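Local coordinates for peptide ABC transporter, peptide-binding protein (Thermus thermophilus, PDB 2D5W) that binds oligopeptides, here a pentapeptide, and as a bacterial family 5 solute-binding protein probably delivers them to an ABC transporter for import, at residues 24-29 / 116-120; 451-455 / 498-503. All coordinates share one frame; numbering follows the deposited sequence.

Contact 1 (24-29 / 116-120)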
loop_
_atom_site.group_PDB
_atom_site.type_symbol
_atom_site.label_atom_id
_atom_site.label_comp_id
_atom_site.label_asym_id
_atom_site.label_seq_id
_atom_site.Cartn_x
_atom_site.Cartn_y
_atom_site.Cartn_z
ATOM N N LEU A 24 -11.347 2.043 6.410
ATOM C CA LEU A 24 -10.145 2.385 7.166
ATOM C C LEU A 24 -9.035 1.417 6.745
ATOM O O LEU A 24 -7.913 1.484 7.242
ATOM C CB LEU A 24 -10.388 2.296 8.675
ATOM C CG LEU A 24 -11.307 3.377 9.258
ATOM C CD1 LEU A 24 -11.419 3.185 10.763
ATOM C CD2 LEU A 24 -10.770 4.765 8.934
ATOM N N ARG A 25 -9.364 0.517 5.820
ATOM C CA ARG A 25 -8.413 -0.451 5.276
ATOM C C ARG A 25 -7.797 -1.365 6.324
ATOM O O ARG A 25 -6.648 -1.799 6.181
ATOM C CB ARG A 25 -7.310 0.291 4.512
ATOM C CG ARG A 25 -7.866 1.218 3.439
ATOM C CD ARG A 25 -6.795 2.085 2.802
ATOM N NE ARG A 25 -7.362 2.945 1.767
ATOM C CZ ARG A 25 -6.662 3.816 1.046
ATOM N NH1 ARG A 25 -5.358 3.953 1.244
ATOM N NH2 ARG A 25 -7.268 4.549 0.121
ATOM N N VAL A 26 -8.567 -1.685 7.360
ATOM C CA VAL A 26 -8.060 -2.539 8.424
ATOM C C VAL A 26 -8.080 -4.022 8.064
ATOM O O VAL A 26 -7.281 -4.792 8.595
ATOM C CB VAL A 26 -8.831 -2.321 9.748
ATOM C CG1 VAL A 26 -8.818 -0.841 10.113
ATOM C CG2 VAL A 26 -10.251 -2.835 9.626
ATOM N N ILE A 27 -8.982 -4.428 7.169
ATOM C CA ILE A 27 -9.046 -5.827 6.747
ATOM C C ILE A 27 -8.079 -6.031 5.584
ATOM O O ILE A 27 -7.334 -7.011 5.549
ATOM C CB ILE A 27 -10.468 -6.231 6.315
ATOM C CG1 ILE A 27 -11.420 -6.091 7.508
ATOM C CG2 ILE A 27 -10.469 -7.665 5.792
ATOM C CD1 ILE A 27 -12.843 -6.514 7.231
ATOM N N SER A 28 -8.101 -5.107 4.628
ATOM C CA SER A 28 -7.193 -5.168 3.492
ATOM C C SER A 28 -6.703 -3.789 3.104
ATOM O O SER A 28 -7.491 -2.847 2.963
ATOM C CB SER A 28 -7.850 -5.790 2.264
ATOM O OG SER A 28 -6.985 -5.632 1.148
ATOM N N ASN A 29 -5.395 -3.679 2.929
ATOM C CA ASN A 29 -4.787 -2.435 2.507
ATOM C C ASN A 29 -4.057 -2.700 1.184
ATOM O O ASN A 29 -3.093 -2.024 0.841
ATOM C CB ASN A 29 -3.822 -1.921 3.575
ATOM C CG ASN A 29 -3.310 -0.538 3.266
ATOM O OD1 ASN A 29 -4.047 0.306 2.762
ATOM N ND2 ASN A 29 -2.043 -0.292 3.578
ATOM N N MET A 116 -9.843 0.062 17.645
ATOM C CA MET A 116 -10.038 -0.092 16.204
ATOM C C MET A 116 -8.656 -0.472 15.660
ATOM O O MET A 116 -7.669 0.200 15.956
ATOM C CB MET A 116 -10.506 1.235 15.602
ATOM C CG MET A 116 -10.816 1.208 14.107
ATOM S SD MET A 116 -12.164 0.102 13.634
ATOM C CE MET A 116 -13.525 0.778 14.595
ATOM N N PRO A 117 -8.563 -1.556 14.866
ATOM C CA PRO A 117 -7.263 -1.973 14.323
ATOM C C PRO A 117 -6.740 -1.106 13.182
ATOM O O PRO A 117 -6.471 -1.601 12.086
ATOM C CB PRO A 117 -7.525 -3.416 13.893
ATOM C CG PRO A 117 -8.944 -3.358 13.425
ATOM C CD PRO A 117 -9.624 -2.511 14.488
ATOM N N VAL A 118 -6.571 0.185 13.449
ATOM C CA VAL A 118 -6.095 1.111 12.432
ATOM C C VAL A 118 -4.642 0.874 12.023
ATOM O O VAL A 118 -3.813 0.420 12.817
ATOM C CB VAL A 118 -6.256 2.585 12.898
ATOM C CG1 VAL A 118 -7.736 2.900 13.124
ATOM C CG2 VAL A 118 -5.456 2.828 14.178
ATOM N N LEU A 119 -4.350 1.196 10.767
ATOM C CA LEU A 119 -3.014 1.053 10.199
ATOM C C LEU A 119 -2.049 2.090 10.751
ATOM O O LEU A 119 -0.861 1.821 10.903
ATOM C CB LEU A 119 -3.072 1.222 8.682
ATOM C CG LEU A 119 -3.857 0.200 7.864
ATOM C CD1 LEU A 119 -4.113 0.748 6.464
ATOM C CD2 LEU A 119 -3.076 -1.102 7.806
ATOM N N ASN A 120 -2.562 3.283 11.028
ATOM C CA ASN A 120 -1.732 4.367 11.539
ATOM C C ASN A 120 -2.309 4.974 12.806
ATOM O O ASN A 120 -3.014 5.985 12.768
ATOM C CB ASN A 120 -1.548 5.454 10.471
ATOM C CG ASN A 120 -2.789 5.667 9.629
ATOM O OD1 ASN A 120 -3.188 4.790 8.859
ATOM N ND2 ASN A 120 -3.408 6.835 9.765
HETATM O O HOH W 1 -6.552 2.354 9.428
HETATM O O HOH W 2 -4.966 -2.888 10.085
#
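Val26 packs against Pro117 where two irregular loops, 24-29 and 116-120, pass each other in the protein interior. Val26 CG1 comes within 3.2 Å of Pro117 O, and Val26 CB rests 3.8 Å from Pro117 CG. With CG1 anti to the carbonyl carbon (chi1 -54°), this methyl is carried to the proline carbonyl, while CG2 faces the ring. Pro117 is the centre of an inverse gamma turn, closed by Val118 N bonding to Met116 O at 2.7 Å.

The second tight spot is the end of Leu119. Leu119 CD1 lies 3.5 Å from Asn29 CG, against the amide, and also meets Arg25 at O and CB; the leucine and asparagine side chains cross obliquely. Looser is the apolar end, where Leu24 CD1 meets Met116 CG at 3.9 Å, the two side chains crossing at about a right angle.

No direct hydrogen bond joins the loops; water does that work. One water donates to Leu24 O at 2.7 Å and accepts from Leu119 N at 2.8 Å, satisfying two main-chain groups at once. A second sits 2.8 Å from Pro117 O, with a weak, longer approach to Val26 O.

Arg25, Asn29 and Leu119 also pack on the bound peptide, which places this contact at the wall of the binding site. Behind it, Leu24 and Met116 lean on Val110 of helix 101-112, Met116 and Pro117 touch helix 182-194, and Arg25 touches Lys33 and Ser34 of helix 31-40.

Contact 2 (451-455 / 498-503); sequences FIQRA and YQGQNI
A cation-pi stack, a small apolar patch and three bridging waters make up this buried contact between the end of helix 449-452, with the turn after it, and the loop that follows strand 463-469. Arg454 lays its guanidinium flat on one face of the Tyr498 ring, the planes 22° apart. The overlap is off-centre: Arg454 CZ is 3.9 Å from the ring centroid but only 3.3 Å from Tyr498 CD2. A bend at chi2 (-68°) turns the arginine chain back, so that a side chain leaving its backbone away from the loop still ends over the tyrosine.

The group is held from its edge as well. Arg454 NH2 donates to Gln453 O at 3.0 Å, with the oxygen close to the guanidinium plane although the donor stands above the carbonyl plane. The same NH2 donates to a water that in turn donates to Tyr498 O.

In this periplasmic-binding-protein fold of family 5, the helix ends at Gln453, opposite Ile503, which follows the inverse gamma turn centred on Asn502. Here Ile503 CG2 comes 3.6 Å from Ile452 O and touches the Ile452 side chain. Beside it a water accepts from Ala455 N at 2.9 Å and lies 2.8 Å from both Ile452 O and Ile503 O. Ala455 CB approaches Ile503 O directly.

Toward the ligand, another water links Gln453 OE1 to Gln501 NE2, and that amide nitrogen also bonds to the backbone of the bound peptide. Tyr498 touches Glu183 and Asn186 of helix 182-194, while Ile452 packs on Phe464 and Phe466 of strand 463-469.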
loop_
_atom_site.group_PDB
_atom_site.type_symbol
_atom_site.label_atom_id
_atom_site.label_comp_id
_atom_site.label_asym_id
_atom_site.label_seq_id
_atom_site.Cartn_x
_atom_site.Cartn_y
_atom_site.Cartn_z
ATOM N N PHE A 451 -3.500 -12.471 8.175
ATOM C CA PHE A 451 -2.247 -13.113 7.807
ATOM C C PHE A 451 -1.094 -12.129 7.995
ATOM O O PHE A 451 -0.294 -12.271 8.919
ATOM C CB PHE A 451 -2.239 -13.607 6.358
ATOM C CG PHE A 451 -1.025 -14.441 6.023
ATOM C CD1 PHE A 451 -0.966 -15.784 6.384
ATOM C CD2 PHE A 451 0.081 -13.871 5.403
ATOM C CE1 PHE A 451 0.176 -16.546 6.135
ATOM C CE2 PHE A 451 1.230 -14.628 5.149
ATOM C CZ PHE A 451 1.275 -15.965 5.516
ATOM N N ILE A 452 -1.029 -11.111 7.144
ATOM C CA ILE A 452 0.070 -10.154 7.201
ATOM C C ILE A 452 0.267 -9.452 8.544
ATOM O O ILE A 452 1.406 -9.249 8.971
ATOM C CB ILE A 452 -0.054 -9.101 6.053
ATOM C CG1 ILE A 452 1.169 -8.179 6.044
ATOM C CG2 ILE A 452 -1.330 -8.298 6.199
ATOM C CD1 ILE A 452 1.305 -7.368 4.762
ATOM N N GLN A 453 -0.826 -9.107 9.219
ATOM C CA GLN A 453 -0.743 -8.412 10.499
ATOM C C GLN A 453 -0.834 -9.326 11.721
ATOM O O GLN A 453 -1.208 -8.884 12.807
ATOM C CB GLN A 453 -1.819 -7.311 10.542
ATOM C CG GLN A 453 -1.446 -6.130 9.632
ATOM C CD GLN A 453 -2.623 -5.324 9.095
ATOM O OE1 GLN A 453 -2.428 -4.400 8.302
ATOM N NE2 GLN A 453 -3.834 -5.659 9.515
ATOM N N ARG A 454 -0.462 -10.594 11.552
ATOM C CA ARG A 454 -0.512 -11.550 12.655
ATOM C C ARG A 454 0.772 -12.360 12.864
ATOM O O ARG A 454 0.727 -13.498 13.339
ATOM C CB ARG A 454 -1.707 -12.493 12.473
ATOM C CG ARG A 454 -3.066 -11.786 12.508
ATOM C CD ARG A 454 -3.397 -11.221 13.889
ATOM N NE ARG A 454 -4.746 -10.652 13.937
ATOM C CZ ARG A 454 -5.085 -9.458 13.461
ATOM N NH1 ARG A 454 -6.341 -9.042 13.548
ATOM N NH2 ARG A 454 -4.172 -8.663 12.919
ATOM N N ALA A 455 1.917 -11.777 12.521
ATOM C CA ALA A 455 3.187 -12.465 12.730
ATOM C C ALA A 455 3.408 -12.674 14.232
ATOM O O ALA A 455 4.062 -13.635 14.643
ATOM C CB ALA A 455 4.335 -11.651 12.137
ATOM N N TYR A 498 -3.924 -4.828 17.556
ATOM C CA TYR A 498 -3.513 -5.099 16.183
ATOM C C TYR A 498 -3.388 -3.868 15.296
ATOM O O TYR A 498 -3.787 -3.889 14.126
ATOM C CB TYR A 498 -4.478 -6.108 15.550
ATOM C CG TYR A 498 -4.679 -7.347 16.392
ATOM C CD1 TYR A 498 -5.771 -7.460 17.251
ATOM C CD2 TYR A 498 -3.769 -8.400 16.340
ATOM C CE1 TYR A 498 -5.952 -8.596 18.040
ATOM C CE2 TYR A 498 -3.940 -9.541 17.126
ATOM C CZ TYR A 498 -5.033 -9.630 17.969
ATOM O OH TYR A 498 -5.204 -10.756 18.743
ATOM N N GLN A 499 -2.807 -2.807 15.845
ATOM C CA GLN A 499 -2.621 -1.564 15.103
ATOM C C GLN A 499 -1.203 -1.433 14.550
ATOM O O GLN A 499 -0.247 -1.964 15.123
ATOM C CB GLN A 499 -2.914 -0.367 16.013
ATOM C CG GLN A 499 -4.310 -0.376 16.617
ATOM C CD GLN A 499 -4.534 0.731 17.638
ATOM O OE1 GLN A 499 -3.591 1.229 18.260
ATOM N NE2 GLN A 499 -5.793 1.102 17.835
ATOM N N GLY A 500 -1.069 -0.730 13.431
ATOM C CA GLY A 500 0.249 -0.517 12.858
ATOM C C GLY A 500 0.668 -1.433 11.726
ATOM O O GLY A 500 0.013 -2.437 11.440
ATOM N N GLN A 501 1.790 -1.082 11.101
ATOM C CA GLN A 501 2.322 -1.835 9.973
ATOM C C GLN A 501 3.750 -2.357 10.133
ATOM O O GLN A 501 4.354 -2.790 9.154
ATOM C CB GLN A 501 2.232 -0.989 8.697
ATOM C CG GLN A 501 0.812 -0.664 8.266
ATOM C CD GLN A 501 0.777 0.171 7.003
ATOM O OE1 GLN A 501 1.135 1.346 7.014
ATOM N NE2 GLN A 501 0.360 -0.441 5.904
ATOM N N ASN A 502 4.299 -2.291 11.343
ATOM C CA ASN A 502 5.639 -2.833 11.601
ATOM C C ASN A 502 5.334 -4.315 11.833
ATOM O O ASN A 502 5.375 -4.816 12.960
ATOM C CB ASN A 502 6.239 -2.197 12.858
ATOM C CG ASN A 502 7.667 -2.653 13.130
ATOM O OD1 ASN A 502 8.113 -3.698 12.649
ATOM N ND2 ASN A 502 8.385 -1.872 13.928
ATOM N N ILE A 503 5.022 -5.000 10.736
ATOM C CA ILE A 503 4.609 -6.394 10.766
ATOM C C ILE A 503 5.636 -7.418 11.220
ATOM O O ILE A 503 5.264 -8.511 11.644
ATOM C CB ILE A 503 4.025 -6.807 9.385
ATOM C CG1 ILE A 503 5.076 -6.636 8.282
ATOM C CG2 ILE A 503 2.799 -5.941 9.065
ATOM C CD1 ILE A 503 6.201 -7.631 8.316
HETATM O O HOH W 3 2.487 -9.077 11.529
HETATM O O HOH W 4 -0.280 -3.487 6.435
HETATM O O HOH W 5 -4.724 -5.814 12.174
#

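Both contacts are buried, their centres about 10 Å apart, and both border the bound peptide. Contact 1 is mostly aliphatic packing between loops, whereas contact 2 adds a stacked charged group to a smaller apolar patch; in neither do the two segments share a direct hydrogen bond, and waters bridge their polar groups. They share an interface: loop 116-120 runs beside loop 498-503, with Met116 O 2.8 Å from Gln499 NE2 and Val118 O 3.0 Å from Gly500 N, both probable hydrogen bonds. Helix 182-194 touches both contacts, but helices 101-112 and 31-40 flank contact 1, while strand 463-469 backs contact 2.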